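Local coordinates for GCN5-related N-acetyltransferase (Anabaena variabilis, PDB 2OZG), which probably transfers an acetyl group from acetyl-coenzyme A to an amine, perhaps that of an aminoglycoside, and binds coenzyme A, at residues R51-E56 with A97-Q102; L63-M68 with L105-E110; F218-T223 with S227-R232; I256-W261 with T279-D284. One frame throughout, in Å; residues are numbered along the deposited sequence.

Contacts 1 and 2 both set helix 96-110 against neighbouring strands of the first acetyltransferase domain, and both are buried. Contact 1 is apolar next to the coenzyme A pyrophosphate; contact 2, farther along the helix, lets a carboxylate into the packing. They touch through Leu63, which lies against Leu100 and Ile101, and through the Arg51-Glu107 salt bridge. Contacts 3 and 4 belong to the second acetyltransferase domain, away from the annotated sites, and are only partly buried. Contact 3 is a hydrogen-bonded hairpin, whereas contact 4 joins two strands by side chains alone. The strands 227-236 and 258-263 are neighbours, so Ile231 N can reach Thr260 O.

Contact 1 (R51-E56 with A97-Q102); sequences RVIYRE and AIALIQ. With COA (coenzyme A), chain C.
Ile53, on strand 50-55, points into helix 96-110 and makes the apolar part of this contact with Ala99 and Leu100. With CG1 anti to the backbone N (chi1 -173°) and the next torsion also extended, its CD1 methyl is carried out to the helix surface. There CD1 lies 4.0 Å from Ala99 CB and 4.1 Å from Leu100 CB, fitting against the backbone where alanine's small side chain lets a strand come close. Leu100 returns the contact with CD1, which reaches back to Ile53 CB at 4.2 Å, while Leu63 covers the leucine from the next strand.

The polar contacts are made by the helix's first turn with coenzyme A. Ala97 N donates to O4A of one phosphate at 3.1 Å. Ile98 N donates to O1A of the other at 2.8 Å, with an N-H...O angle of 156°. Gly93, Gly95 and Ile87 add further backbone N-H groups. Ala97 CB sits 3.3 Å from the ester oxygen O6A, and alanine's small size suits so close an approach. Beyond the contact, Arg55 forms a salt bridge with Asp94 of the glycine-rich loop.

Backbone N-H groups and the positive end of the helix dipole would together help to stabilise the pyrophosphate charge, and the apolar seam with Ile53 packs the same helical turn against the strand.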
# COMPACT_ATOMS: atom_id res chain seq x y z
N ARG A 51 -12.06 1.66 40.56
CA ARG A 51 -12.26 2.91 41.26
C ARG A 51 -13.03 3.79 40.32
O ARG A 51 -12.86 3.71 39.08
CB ARG A 51 -10.92 3.62 41.54
CG ARG A 51 -10.00 2.84 42.40
CD ARG A 51 -10.64 2.65 43.77
NE ARG A 51 -9.78 1.85 44.63
CZ ARG A 51 -9.84 0.54 44.74
NH1 ARG A 51 -10.72 -0.20 44.08
NH2 ARG A 51 -9.00 -0.04 45.55
N VAL A 52 -13.80 4.68 40.91
CA VAL A 52 -14.67 5.58 40.16
C VAL A 52 -14.46 7.00 40.55
O VAL A 52 -14.23 7.28 41.69
CB VAL A 52 -16.18 5.21 40.46
CG1 VAL A 52 -17.12 6.29 39.99
CG2 VAL A 52 -16.52 3.86 39.81
N ILE A 53 -14.54 7.92 39.58
CA ILE A 53 -14.57 9.36 39.89
C ILE A 53 -15.93 9.92 39.48
O ILE A 53 -16.45 9.60 38.40
CB ILE A 53 -13.39 10.14 39.26
CG1 ILE A 53 -13.35 11.58 39.74
CG2 ILE A 53 -13.42 10.12 37.76
CD1 ILE A 53 -12.24 12.36 39.13
N TYR A 54 -16.53 10.71 40.37
CA TYR A 54 -17.80 11.34 40.11
C TYR A 54 -17.60 12.81 39.91
O TYR A 54 -16.73 13.39 40.51
CB TYR A 54 -18.74 11.23 41.31
CG TYR A 54 -19.36 9.87 41.54
CD1 TYR A 54 -18.69 8.87 42.23
CD2 TYR A 54 -20.65 9.59 41.08
CE1 TYR A 54 -19.28 7.63 42.44
CE2 TYR A 54 -21.23 8.36 41.27
CZ TYR A 54 -20.55 7.38 41.95
OH TYR A 54 -21.16 6.16 42.13
N ARG A 55 -18.43 13.41 39.06
CA ARG A 55 -18.47 14.85 38.87
C ARG A 55 -19.90 15.19 39.22
O ARG A 55 -20.85 14.80 38.51
CB ARG A 55 -18.14 15.26 37.45
CG ARG A 55 -17.96 16.77 37.30
CD ARG A 55 -17.76 17.16 35.84
NE ARG A 55 -17.71 18.61 35.67
CZ ARG A 55 -18.78 19.41 35.67
NH1 ARG A 55 -20.01 18.92 35.86
NH2 ARG A 55 -18.62 20.72 35.51
N GLU A 56 -20.07 15.88 40.34
CA GLU A 56 -21.38 16.14 40.85
C GLU A 56 -21.94 14.74 41.15
O GLU A 56 -21.24 13.92 41.73
CB GLU A 56 -22.21 17.01 39.89
CG GLU A 56 -21.42 18.25 39.35
CD GLU A 56 -20.67 19.08 40.45
OE1 GLU A 56 -21.13 19.08 41.63
OE2 GLU A 56 -19.63 19.73 40.14
N ALA A 97 -9.34 13.54 34.85
CA ALA A 97 -8.32 12.47 34.83
C ALA A 97 -7.18 12.71 35.83
O ALA A 97 -6.72 11.78 36.48
CB ALA A 97 -7.75 12.19 33.38
N ILE A 98 -6.69 13.94 35.94
CA ILE A 98 -5.61 14.19 36.86
C ILE A 98 -6.16 14.06 38.28
O ILE A 98 -5.52 13.47 39.14
CB ILE A 98 -4.89 15.54 36.56
CG1 ILE A 98 -3.70 15.73 37.48
CG2 ILE A 98 -5.83 16.71 36.67
CD1 ILE A 98 -2.65 14.66 37.35
N ALA A 99 -7.38 14.52 38.53
CA ALA A 99 -7.94 14.33 39.86
C ALA A 99 -7.94 12.83 40.18
O ALA A 99 -7.47 12.41 41.21
CB ALA A 99 -9.34 14.93 39.97
N LEU A 100 -8.46 12.03 39.26
CA LEU A 100 -8.51 10.58 39.46
C LEU A 100 -7.13 9.99 39.80
O LEU A 100 -6.94 9.23 40.78
CB LEU A 100 -9.07 9.92 38.18
CG LEU A 100 -9.16 8.39 38.13
CD1 LEU A 100 -9.99 7.76 39.28
CD2 LEU A 100 -9.72 7.99 36.80
N ILE A 101 -6.14 10.34 39.00
CA ILE A 101 -4.79 9.81 39.19
C ILE A 101 -4.14 10.20 40.52
O ILE A 101 -3.48 9.41 41.20
CB ILE A 101 -3.87 10.17 38.00
CG1 ILE A 101 -4.42 9.58 36.68
CG2 ILE A 101 -2.40 9.66 38.28
CD1 ILE A 101 -4.65 8.06 36.69
N GLN A 102 -4.36 11.42 40.92
CA GLN A 102 -3.86 11.90 42.18
C GLN A 102 -4.51 11.16 43.36
O GLN A 102 -3.84 10.74 44.27
CB GLN A 102 -4.13 13.40 42.26
CG GLN A 102 -3.31 14.20 41.23
CD GLN A 102 -3.61 15.73 41.32
OE1 GLN A 102 -4.74 16.14 41.59
NE2 GLN A 102 -2.59 16.56 41.02
N1A COA C . -3.31 13.99 24.97
C2A COA C . -2.40 14.68 25.68
N3A COA C . -2.67 15.17 26.90
C4A COA C . -3.89 14.97 27.45
C5A COA C . -4.87 14.26 26.75
C6A COA C . -4.55 13.77 25.48
N6A COA C . -5.41 13.07 24.71
N7A COA C . -5.96 14.24 27.56
C8A COA C . -5.66 14.91 28.70
N9A COA C . -4.40 15.35 28.62
C1B COA C . -3.59 16.13 29.61
C2B COA C . -3.95 17.61 29.59
O2B COA C . -3.21 18.34 28.58
C3B COA C . -3.67 18.04 31.02
O3B COA C . -2.39 18.67 31.18
P3B COA C . -2.28 20.29 31.25
O7A COA C . -2.74 20.63 32.66
O8A COA C . -0.81 20.55 30.91
O9A COA C . -3.25 20.83 30.21
C4B COA C . -3.77 16.77 31.87
O4B COA C . -3.80 15.67 30.96
C5B COA C . -5.01 16.76 32.76
O5B COA C . -6.18 16.72 31.92
P1A COA C . -7.62 16.12 32.40
O1A COA C . -7.51 15.63 33.83
O2A COA C . -8.68 17.17 32.07
O3A COA C . -7.82 14.88 31.36
P2A COA C . -9.26 14.36 30.79
O4A COA C . -10.22 14.36 31.99
O5A COA C . -9.63 15.21 29.58
O6A COA C . -8.90 12.80 30.32
CBP COA C . -8.70 10.78 28.75
CCP COA C . -9.36 12.13 29.11
CDP COA C . -8.33 10.12 30.07
CEP COA C . -7.37 11.14 28.09
CAP COA C . -9.72 9.91 27.88
OAP COA C . -10.38 8.85 28.66
C9P COA C . -9.35 9.26 26.52
O9P COA C . -9.36 9.95 25.36
N8P COA C . -9.10 7.94 26.34
C7P COA C . -8.98 6.77 27.20
C6P COA C . -7.57 6.30 26.85
C5P COA C . -6.58 6.73 27.93
O5P COA C . -6.56 7.88 28.35
N4P COA C . -5.73 5.79 28.37
C3P COA C . -4.68 5.98 29.37
C2P COA C . -4.10 4.61 29.61
S1P COA C . -5.30 3.53 30.49

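Contact 2 (L63-M68 with L105-E110); sequences LAILPM and LQEISE
Ile65 points from strand 58-72 at helix 96-110, where it meets Glu107 and Ile108. Its CG1 is anti to the carbonyl carbon (chi1 -59°), which sends the CD1 methyl toward Glu107. The two side chains cross obliquely, and the methyl rests against the middle of the carboxylate rather than at one oxygen: CD1 is 3.9 Å from Glu107 OE1 and 4.0 Å from Glu107 CD. The other branch, CG2, faces Ile108 more loosely, 4.5 Å from Ile108 CG1. A beta-branched residue suits this place, since its two arms serve two helix positions at once.

Glu107 reaches over as a fully extended chain, with CG anti to the backbone N (chi1 177°), and its acid end is paired on both oxygens. OE2 forms a salt bridge with Arg51 NH2, and OE1 is hydrogen-bonded to Tyr12 OH. These partners fix the rotation of the carboxylate and would help to keep it ionised beside an apolar methyl.

Farther round the helix, Ser109 OG donates to Gln106 O at 2.7 Å. Glu110 N reaches the same carbonyl from the same face.

A long helix packed on the central strands, with its first turn at the pyrophosphate, is the hallmark of the GNAT fold; it links strands 75-87 and 115-118 in the family's beta-alpha-beta unit.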
# COMPACT_ATOMS: atom_id res chain seq x y z
N LEU A 63 -10.88 3.77 36.78
CA LEU A 63 -9.76 2.96 36.42
C LEU A 63 -9.75 1.69 37.28
O LEU A 63 -10.60 1.51 38.18
CB LEU A 63 -8.43 3.79 36.55
CG LEU A 63 -8.19 4.51 37.92
CD1 LEU A 63 -7.93 3.54 39.04
CD2 LEU A 63 -7.03 5.45 37.88
N ALA A 64 -8.76 0.83 37.01
CA ALA A 64 -8.43 -0.33 37.81
C ALA A 64 -7.02 -0.21 38.38
O ALA A 64 -6.07 0.26 37.71
CB ALA A 64 -8.52 -1.62 36.97
N ILE A 65 -6.92 -0.58 39.64
CA ILE A 65 -5.64 -0.68 40.34
C ILE A 65 -5.33 -2.20 40.47
O ILE A 65 -6.16 -2.95 41.01
CB ILE A 65 -5.70 -0.12 41.78
CG1 ILE A 65 -6.11 1.35 41.80
CG2 ILE A 65 -4.29 -0.23 42.41
CD1 ILE A 65 -6.21 1.87 43.22
N LEU A 66 -4.15 -2.61 40.02
CA LEU A 66 -3.69 -4.03 40.11
C LEU A 66 -2.54 -4.17 41.09
O LEU A 66 -1.38 -3.84 40.77
CB LEU A 66 -3.26 -4.58 38.70
CG LEU A 66 -4.33 -4.42 37.63
CD1 LEU A 66 -3.88 -5.00 36.28
CD2 LEU A 66 -5.63 -5.10 38.03
N PRO A 67 -2.88 -4.55 42.33
CA PRO A 67 -1.83 -4.72 43.29
C PRO A 67 -1.05 -5.97 43.04
O PRO A 67 -1.59 -7.07 43.11
CB PRO A 67 -2.56 -4.75 44.66
CG PRO A 67 -3.99 -4.46 44.37
CD PRO A 67 -4.20 -4.71 42.91
N MSE A 68 0.23 -5.80 42.76
CA MSE A 68 1.06 -6.96 42.46
C MSE A 68 2.51 -6.68 42.83
O MSE A 68 2.78 -6.14 43.88
CB MSE A 68 0.87 -7.31 40.98
CG MSE A 68 1.19 -6.20 40.05
SE MSE A 68 1.13 -6.68 38.18
CE MSE A 68 0.43 -5.01 37.51
N LEU A 105 -3.08 7.65 43.41
CA LEU A 105 -1.75 7.65 43.99
C LEU A 105 -1.77 7.78 45.51
O LEU A 105 -1.02 7.10 46.21
CB LEU A 105 -0.90 8.77 43.36
CG LEU A 105 -0.37 8.51 41.98
CD1 LEU A 105 0.32 9.79 41.45
CD2 LEU A 105 0.62 7.37 42.01
N GLN A 106 -2.63 8.65 46.02
CA GLN A 106 -2.78 8.81 47.45
C GLN A 106 -3.24 7.50 48.06
O GLN A 106 -2.75 7.12 49.12
CB GLN A 106 -3.77 9.92 47.77
CG GLN A 106 -4.23 10.00 49.25
CD GLN A 106 -3.10 10.32 50.28
OE1 GLN A 106 -1.93 10.59 49.92
NE2 GLN A 106 -3.46 10.30 51.56
N GLU A 107 -4.15 6.79 47.40
CA GLU A 107 -4.58 5.50 47.94
C GLU A 107 -3.42 4.49 47.95
O GLU A 107 -3.19 3.78 48.91
CB GLU A 107 -5.75 4.93 47.15
CG GLU A 107 -6.15 3.58 47.64
CD GLU A 107 -7.36 3.01 46.92
OE1 GLU A 107 -8.05 3.74 46.14
OE2 GLU A 107 -7.62 1.82 47.16
N ILE A 108 -2.67 4.43 46.86
CA ILE A 108 -1.55 3.48 46.77
C ILE A 108 -0.54 3.77 47.90
O ILE A 108 -0.06 2.84 48.60
CB ILE A 108 -0.92 3.57 45.37
CG1 ILE A 108 -1.95 3.10 44.33
CG2 ILE A 108 0.35 2.74 45.28
CD1 ILE A 108 -1.59 3.48 42.90
N SER A 109 -0.30 5.05 48.13
CA SER A 109 0.61 5.46 49.15
C SER A 109 0.11 4.98 50.53
O SER A 109 0.89 4.50 51.33
CB SER A 109 0.83 6.98 49.13
OG SER A 109 -0.19 7.63 49.86
N GLU A 110 -1.19 5.12 50.79
CA GLU A 110 -1.77 4.70 52.06
C GLU A 110 -1.71 3.21 52.26
O GLU A 110 -1.93 2.74 53.37
CB GLU A 110 -3.23 5.15 52.17
CG GLU A 110 -3.40 6.67 52.28
CD GLU A 110 -4.83 7.13 52.06
OE1 GLU A 110 -5.65 6.33 51.50
OE2 GLU A 110 -5.13 8.30 52.41

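Contact 3 (F218-T223 with S227-R232); sequences FTQERT and SILRIR
Thr219 and Arg230 form a hydrogen-bonded antiparallel pair in which each backbone serves the other: Thr219 N donates to Arg230 O at 3.0 Å, and Arg230 N to Thr219 O at 2.8 Å. Two residues on, Glu221 and Ile228 repeat the exchange, with Ile228 N 2.9 Å from Glu221 O.

A water supplements the first pair. It donates to Arg230 O, which thereby has two partners, accepts from Arg232 NE at 2.9 Å, and is bonded to Thr219 OG1 at 2.8 Å. It lies at the edge of the Arg232 guanidinium, in its plane, while Arg232 NH1 is held by the carbonyls of Leu192 and Arg194.

The two strands are the arms of a beta hairpin in the second acetyltransferase domain, and strand 258-263 runs parallel beside its second arm. On the face bearing Thr219 and Glu221, the Glu221 carboxylate pairs with Arg230 in a salt bridge, though the modelled distance is too short to trust. Ile228 CD1 lies over one face of that guanidinium, toward its margin, 3.6 Å above the plane.

The face bearing Phe218 is mixed: Phe218, Leu229 and Ile231 make its apolar part, with Gln220, Arg222 and Ser227 toward the turn. With CG set between the backbone N and the carbonyl carbon (chi1 72°), the ring crosses Leu229 diagonally, Phe218 CD1 lying 3.5 Å from Leu229 CG. Replacing Phe218 by an alanine would probably strip Leu229 of the ring it packs on and open a gap beside Phe248. The Gln220 amide nitrogen bonds to Gln255 OE1, Ser227 OG to Gln255 O, and Arg222 NH2 to Phe31 O of a second subunit.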
# COMPACT_ATOMS: atom_id res chain seq x y z
N PHE A 218 0.74 -19.17 22.50
CA PHE A 218 0.51 -18.49 21.27
C PHE A 218 -0.85 -18.71 20.66
O PHE A 218 -1.62 -19.61 21.06
CB PHE A 218 1.66 -18.83 20.32
CG PHE A 218 1.63 -20.27 19.77
CD1 PHE A 218 0.89 -20.57 18.64
CD2 PHE A 218 2.35 -21.29 20.39
CE1 PHE A 218 0.81 -21.87 18.15
CE2 PHE A 218 2.32 -22.59 19.85
CZ PHE A 218 1.54 -22.85 18.72
N THR A 219 -1.16 -17.86 19.70
CA THR A 219 -2.36 -17.97 18.88
C THR A 219 -1.90 -17.92 17.42
O THR A 219 -0.76 -17.55 17.12
CB THR A 219 -3.39 -16.83 19.12
OG1 THR A 219 -2.77 -15.56 18.88
CG2 THR A 219 -3.97 -16.86 20.52
N GLN A 220 -2.77 -18.32 16.51
CA GLN A 220 -2.44 -18.28 15.10
C GLN A 220 -3.66 -17.70 14.45
O GLN A 220 -4.77 -17.96 14.90
CB GLN A 220 -2.31 -19.69 14.53
CG GLN A 220 -1.43 -20.65 15.27
CD GLN A 220 -1.34 -21.94 14.50
OE1 GLN A 220 -2.37 -22.60 14.22
NE2 GLN A 220 -0.14 -22.30 14.12
N GLU A 221 -3.48 -17.06 13.31
CA GLU A 221 -4.61 -16.55 12.55
C GLU A 221 -4.18 -16.32 11.13
O GLU A 221 -3.00 -16.20 10.86
CB GLU A 221 -5.14 -15.24 13.14
CG GLU A 221 -4.08 -14.19 13.37
CD GLU A 221 -4.63 -12.90 13.99
OE1 GLU A 221 -5.60 -12.36 13.43
OE2 GLU A 221 -4.09 -12.44 15.04
N ARG A 222 -5.18 -16.23 10.25
CA ARG A 222 -4.98 -15.87 8.86
C ARG A 222 -5.55 -14.48 8.67
O ARG A 222 -6.69 -14.23 9.07
CB ARG A 222 -5.71 -16.80 7.93
CG ARG A 222 -5.13 -18.17 7.95
CD ARG A 222 -5.68 -19.02 6.79
NE ARG A 222 -5.03 -20.32 6.83
CZ ARG A 222 -3.80 -20.56 6.39
NH1 ARG A 222 -3.07 -19.61 5.80
NH2 ARG A 222 -3.28 -21.77 6.51
N THR A 223 -4.77 -13.59 8.08
CA THR A 223 -5.19 -12.20 7.84
C THR A 223 -5.23 -11.95 6.34
O THR A 223 -5.16 -12.91 5.55
CB THR A 223 -4.21 -11.23 8.53
OG1 THR A 223 -2.99 -11.14 7.77
CG2 THR A 223 -3.93 -11.69 9.98
N SER A 227 -0.56 -15.44 6.97
CA SER A 227 -0.74 -16.11 8.24
C SER A 227 0.27 -15.66 9.28
O SER A 227 1.41 -15.33 9.02
CB SER A 227 -0.73 -17.61 8.09
OG SER A 227 0.52 -18.02 7.61
N ILE A 228 -0.19 -15.64 10.51
CA ILE A 228 0.65 -15.15 11.59
C ILE A 228 0.45 -15.95 12.86
O ILE A 228 -0.65 -16.38 13.19
CB ILE A 228 0.33 -13.67 11.83
CG1 ILE A 228 1.22 -13.07 12.86
CG2 ILE A 228 -1.15 -13.50 12.30
CD1 ILE A 228 1.29 -11.51 12.72
N LEU A 229 1.56 -16.19 13.53
CA LEU A 229 1.56 -16.87 14.78
C LEU A 229 2.00 -15.83 15.76
O LEU A 229 3.11 -15.27 15.65
CB LEU A 229 2.49 -18.06 14.72
CG LEU A 229 2.56 -18.94 15.97
CD1 LEU A 229 2.96 -20.39 15.59
CD2 LEU A 229 3.44 -18.42 17.06
N ARG A 230 1.15 -15.53 16.73
CA ARG A 230 1.47 -14.45 17.70
C ARG A 230 1.81 -15.08 19.04
O ARG A 230 0.92 -15.63 19.71
CB ARG A 230 0.29 -13.51 17.84
CG ARG A 230 -0.28 -12.95 16.52
CD ARG A 230 -1.44 -11.97 16.80
NE ARG A 230 -2.09 -11.50 15.58
CZ ARG A 230 -1.71 -10.42 14.90
NH1 ARG A 230 -0.65 -9.73 15.26
NH2 ARG A 230 -2.36 -10.05 13.80
N ILE A 231 3.09 -15.01 19.45
CA ILE A 231 3.51 -15.53 20.72
C ILE A 231 3.18 -14.48 21.79
O ILE A 231 3.73 -13.39 21.80
CB ILE A 231 5.01 -15.85 20.72
CG1 ILE A 231 5.34 -16.97 19.70
CG2 ILE A 231 5.46 -16.28 22.09
CD1 ILE A 231 6.83 -17.22 19.46
N ARG A 232 2.30 -14.82 22.73
CA ARG A 232 1.92 -13.84 23.77
C ARG A 232 2.73 -13.97 25.04
O ARG A 232 2.81 -13.01 25.78
CB ARG A 232 0.45 -13.88 24.10
CG ARG A 232 -0.10 -15.24 24.36
CD ARG A 232 -1.62 -15.26 24.68
NE ARG A 232 -2.45 -14.78 23.58
CZ ARG A 232 -3.78 -14.62 23.70
NH1 ARG A 232 -4.40 -14.89 24.84
NH2 ARG A 232 -4.48 -14.19 22.69
O HOH W 1 -1.27 -14.32 20.94

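Contact 4 (I256-W261 with T279-D284); sequences IDKVTW and TIRSQD
In three neighbouring strands of the second acetyltransferase domain, with strand 132-143 in the middle and antiparallel to both others, Lys258 and Thr260 of strand 258-263 meet Arg281 of strand 279-290. The facing backbones are too far apart to bond, Thr260 CA standing 8.4 Å from Arg281 CA, and the span is made chiefly by the long chain of Arg281, with Lys258 beside it.

Arg281 is suited to this work. Its chain is extended from CG to NE, and it crosses the middle strand at full length. The last torsion, 85°, then turns the guanidinium so that one face is presented to the Thr260 methyl. Thr260 CG2 lies over that face and also meets the aliphatic part of the chain, 4.0 Å from Arg281 CD. Threonine gives a methyl to cover the flat cation and a beta-branched shape well suited to a strand.

Lys258 approaches with its methylene chain first: its CD is 3.9 Å from Arg281 NH1. The chain then bends at chi3, and the ammonium Lys258 NZ comes within 4.2 Å of Arg281 NH1. Glu141, on the middle strand, forms salt bridges with both, through OE2 to Lys258 NZ and OE1 to Arg281 NH1, which probably lets the two cations lie this close. The shared carboxylate would offset much of the repulsion.

Beyond the arginine, Ile280 packs on Gln283 of a third subunit. Arg281, with nearly helical backbone angles (-83/-40°), and Ser282 both face Val139 on the middle strand, and this two-against-one arrangement is a classic beta bulge.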
# COMPACT_ATOMS: atom_id res chain seq x y z
N ILE A 256 2.83 -21.04 8.40
CA ILE A 256 2.83 -19.69 8.98
C ILE A 256 3.84 -18.79 8.26
O ILE A 256 4.98 -19.07 8.26
CB ILE A 256 3.25 -19.79 10.44
CG1 ILE A 256 2.24 -20.61 11.26
CG2 ILE A 256 3.45 -18.40 11.08
CD1 ILE A 256 0.83 -20.00 11.24
N ASP A 257 3.39 -17.66 7.74
CA ASP A 257 4.28 -16.70 7.06
C ASP A 257 5.16 -15.86 8.01
O ASP A 257 6.34 -15.66 7.76
CB ASP A 257 3.44 -15.70 6.26
CG ASP A 257 2.58 -16.39 5.20
OD1 ASP A 257 3.11 -17.30 4.54
OD2 ASP A 257 1.39 -16.02 5.06
N LYS A 258 4.58 -15.40 9.11
CA LYS A 258 5.27 -14.49 10.04
C LYS A 258 5.01 -14.86 11.48
O LYS A 258 3.90 -15.29 11.81
CB LYS A 258 4.68 -13.10 9.75
CG LYS A 258 5.20 -11.98 10.49
CD LYS A 258 4.63 -10.63 9.95
CE LYS A 258 5.30 -10.21 8.63
NZ LYS A 258 4.98 -8.78 8.29
N VAL A 259 6.03 -14.68 12.33
CA VAL A 259 5.89 -14.91 13.75
C VAL A 259 6.23 -13.61 14.48
O VAL A 259 7.19 -12.88 14.10
CB VAL A 259 6.87 -15.98 14.29
CG1 VAL A 259 6.75 -16.09 15.81
CG2 VAL A 259 6.62 -17.34 13.65
N THR A 260 5.43 -13.31 15.51
CA THR A 260 5.73 -12.20 16.41
C THR A 260 5.89 -12.67 17.84
O THR A 260 5.30 -13.67 18.27
CB THR A 260 4.60 -11.12 16.42
OG1 THR A 260 3.42 -11.69 17.02
CG2 THR A 260 4.27 -10.64 15.05
N TRP A 261 6.74 -11.97 18.57
CA TRP A 261 6.91 -12.20 20.00
C TRP A 261 7.29 -10.90 20.68
O TRP A 261 7.86 -9.97 20.05
CB TRP A 261 7.97 -13.28 20.27
CG TRP A 261 9.39 -12.89 20.08
CD1 TRP A 261 10.28 -12.69 21.07
CD2 TRP A 261 10.13 -12.68 18.84
NE1 TRP A 261 11.51 -12.35 20.54
CE2 TRP A 261 11.43 -12.30 19.19
CE3 TRP A 261 9.79 -12.73 17.47
CZ2 TRP A 261 12.43 -12.06 18.23
CZ3 TRP A 261 10.76 -12.45 16.55
CH2 TRP A 261 12.05 -12.12 16.92
N THR A 279 12.49 -7.93 12.75
CA THR A 279 12.39 -6.48 12.87
C THR A 279 11.49 -6.11 14.01
O THR A 279 10.68 -6.91 14.46
CB THR A 279 11.81 -5.86 11.58
OG1 THR A 279 10.60 -6.50 11.28
CG2 THR A 279 12.71 -6.09 10.41
N ILE A 280 11.60 -4.86 14.46
CA ILE A 280 10.75 -4.39 15.50
C ILE A 280 9.47 -3.87 14.85
O ILE A 280 9.53 -3.01 14.03
CB ILE A 280 11.46 -3.31 16.38
CG1 ILE A 280 12.48 -4.01 17.29
CG2 ILE A 280 10.49 -2.56 17.19
CD1 ILE A 280 13.42 -3.05 18.03
N ARG A 281 8.34 -4.48 15.20
CA ARG A 281 7.05 -4.13 14.66
C ARG A 281 6.50 -2.93 15.41
O ARG A 281 5.88 -2.06 14.84
CB ARG A 281 6.13 -5.33 14.85
CG ARG A 281 4.72 -5.23 14.33
CD ARG A 281 4.11 -6.62 14.62
NE ARG A 281 2.75 -6.88 14.15
CZ ARG A 281 2.44 -7.30 12.92
NH1 ARG A 281 3.39 -7.49 12.00
NH2 ARG A 281 1.17 -7.51 12.62
N SER A 282 6.69 -2.91 16.73
CA SER A 282 6.26 -1.77 17.53
C SER A 282 6.93 -1.84 18.89
O SER A 282 7.44 -2.90 19.34
CB SER A 282 4.75 -1.78 17.75
OG SER A 282 4.37 -3.01 18.33
N GLN A 283 6.97 -0.68 19.52
CA GLN A 283 7.52 -0.59 20.86
C GLN A 283 6.76 0.45 21.65
O GLN A 283 6.06 1.32 21.10
CB GLN A 283 8.97 -0.21 20.81
CG GLN A 283 9.18 1.17 20.27
CD GLN A 283 10.60 1.57 20.31
OE1 GLN A 283 11.18 1.73 21.40
NE2 GLN A 283 11.19 1.77 19.13
N ASP A 284 6.86 0.32 22.97
CA ASP A 284 6.21 1.22 23.89
C ASP A 284 7.07 1.37 25.13
O ASP A 284 7.79 0.45 25.51
CB ASP A 284 4.86 0.63 24.31
CG ASP A 284 3.83 0.69 23.22
OD1 ASP A 284 3.17 1.74 23.10
OD2 ASP A 284 3.65 -0.32 22.50